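Local coordinates for high affinity transport system protein p37 (Mycoplasma hyorhinis, PDB 3EKI) that serves as the extracytoplasmic, thiamine diphosphate-binding lipoprotein of a high-affinity transport system, probably delivering its ligand for uptake, at residues K77-F80 against N81-K84. Sequence-based numbering, arbitrary orientation.
Sequences KKEF and NKLK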
loop_
_atom_site.group_PDB
_atom_site.type_symbol
_atom_site.label_atom_id
_atom_site.label_comp_id
_atom_site.label_asym_id
_atom_site.label_seq_id
_atom_site.Cartn_x
_atom_site.Cartn_y
_atom_site.Cartn_z
ATOM N N LYS A 77 -6.837 19.634 14.761
ATOM C CA LYS A 77 -6.477 20.915 15.397
ATOM C C LYS A 77 -6.818 20.951 16.871
ATOM O O LYS A 77 -6.044 21.433 17.706
ATOM C CB LYS A 77 -7.185 22.032 14.641
ATOM C CG LYS A 77 -7.029 23.429 15.181
ATOM C CD LYS A 77 -7.750 24.480 14.335
ATOM C CE LYS A 77 -9.257 24.409 14.533
ATOM N NZ LYS A 77 -9.978 25.516 13.854
ATOM N N LYS A 78 -8.004 20.441 17.230
ATOM C CA LYS A 78 -8.368 20.475 18.644
ATOM C C LYS A 78 -7.489 19.609 19.519
ATOM O O LYS A 78 -7.060 19.983 20.611
ATOM C CB LYS A 78 -9.844 20.085 18.814
ATOM C CG LYS A 78 -10.854 20.942 18.118
ATOM C CD LYS A 78 -10.728 22.422 18.444
ATOM C CE LYS A 78 -11.203 22.691 19.870
ATOM N NZ LYS A 78 -11.185 24.158 20.186
ATOM N N GLU A 79 -7.173 18.370 19.127
ATOM C CA GLU A 79 -6.312 17.504 19.910
ATOM C C GLU A 79 -4.880 18.017 19.951
ATOM O O GLU A 79 -4.266 17.989 21.005
ATOM C CB GLU A 79 -6.348 16.080 19.340
ATOM C CG GLU A 79 -5.437 15.068 20.009
ATOM C CD GLU A 79 -5.739 14.769 21.461
ATOM O OE1 GLU A 79 -6.905 14.964 21.851
ATOM O OE2 GLU A 79 -4.864 14.336 22.236
ATOM N N PHE A 80 -4.397 18.474 18.794
ATOM C CA PHE A 80 -3.037 18.997 18.738
ATOM C C PHE A 80 -2.904 20.126 19.774
ATOM O O PHE A 80 -1.901 20.155 20.472
ATOM C CB PHE A 80 -2.616 19.480 17.355
ATOM C CG PHE A 80 -1.285 20.213 17.308
ATOM C CD1 PHE A 80 -1.159 21.585 17.507
ATOM C CD2 PHE A 80 -0.125 19.497 17.076
ATOM C CE1 PHE A 80 0.050 22.214 17.527
ATOM C CE2 PHE A 80 1.106 20.115 17.031
ATOM C CZ PHE A 80 1.165 21.474 17.238
ATOM N N ASN A 81 -3.826 21.083 19.693
ATOM C CA ASN A 81 -3.554 22.273 20.536
ATOM C C ASN A 81 -3.773 21.952 21.998
ATOM O O ASN A 81 -3.154 22.544 22.888
ATOM C CB ASN A 81 -4.369 23.474 20.053
ATOM C CG ASN A 81 -3.762 24.077 18.806
ATOM O OD1 ASN A 81 -2.647 24.581 18.758
ATOM N ND2 ASN A 81 -4.487 24.010 17.693
ATOM N N LYS A 82 -4.647 20.978 22.272
ATOM C CA LYS A 82 -4.763 20.523 23.668
ATOM C C LYS A 82 -3.458 19.975 24.188
ATOM O O LYS A 82 -2.992 20.309 25.271
ATOM C CB LYS A 82 -5.901 19.500 23.752
ATOM C CG LYS A 82 -6.147 18.972 25.161
ATOM C CD LYS A 82 -6.687 17.543 25.109
ATOM C CE LYS A 82 -6.162 16.680 26.249
ATOM N NZ LYS A 82 -5.413 15.485 25.740
ATOM N N LEU A 83 -2.814 19.091 23.415
ATOM C CA LEU A 83 -1.529 18.542 23.807
ATOM C C LEU A 83 -0.459 19.605 23.960
ATOM O O LEU A 83 0.329 19.620 24.905
ATOM C CB LEU A 83 -1.039 17.553 22.738
ATOM C CG LEU A 83 -1.778 16.242 22.586
ATOM C CD1 LEU A 83 -0.999 15.387 21.587
ATOM C CD2 LEU A 83 -1.919 15.524 23.912
ATOM N N LYS A 84 -0.464 20.492 22.968
ATOM C CA LYS A 84 0.479 21.591 22.915
ATOM C C LYS A 84 0.385 22.448 24.180
ATOM O O LYS A 84 1.401 22.781 24.789
ATOM C CB LYS A 84 0.213 22.477 21.704
ATOM C CG LYS A 84 1.094 23.726 21.633
ATOM C CD LYS A 84 0.328 24.803 20.903
ATOM C CE LYS A 84 0.970 26.157 20.938
ATOM N NZ LYS A 84 0.668 26.846 22.202
#
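Lys77 O accepts a hydrogen bond from Asn81 N at 3.0 Å, and the same i to i+4 bonding carries on through Lys78 to Lys82, Glu79 to Leu83 and Phe80 to Lys84, the regular pattern of an alpha helix over about two turns. The first of these carbonyls is used twice: Asn81 has CG anti to its carbonyl carbon (chi1 -77°), which turns the amide back toward the preceding turn, and ND2 meets Lys77 O at 3.0 Å in a weak, bent bond (130° at the hydrogen). ND2 also donates to Val96 O, so the amide ties the helix to the chain leading into strand 97-103. Next to it, Asn81 CG lies in the plane of the Phe80 ring at its edge, with OD1 3.6 Å from Phe80 CD1 and the amide and ring planes nearly perpendicular, 88° apart.

Round the helix, Glu79 bends at its second torsion, which carries its carboxylate forward along the helix. OE2 comes within 3.6 Å of Leu83 CD2 and makes a long salt bridge of 3.7 Å to NZ of Lys82, a side chain that lies beside that of Glu79 and points the same way. The hydrogen bond from Asn366 ND2 to OE2 is the firmer hold. Lys84 touches Phe80 through its CB, 4.2 Å from CE1, then leads away, bends at its last torsion and hydrogen-bonds through NZ to Phe93 O.

All this belongs to the last turns of helix 64-85, which links parallel strands 45-51 and 97-103 in a beta-alpha-beta crossover, consistent with the periplasmic-binding-protein clan. Phe80 is buried between helix 354-369, where it packs on Leu359, Ile360 and Thr363, and strand 97-103, where Phe98 meets it edge-to-face.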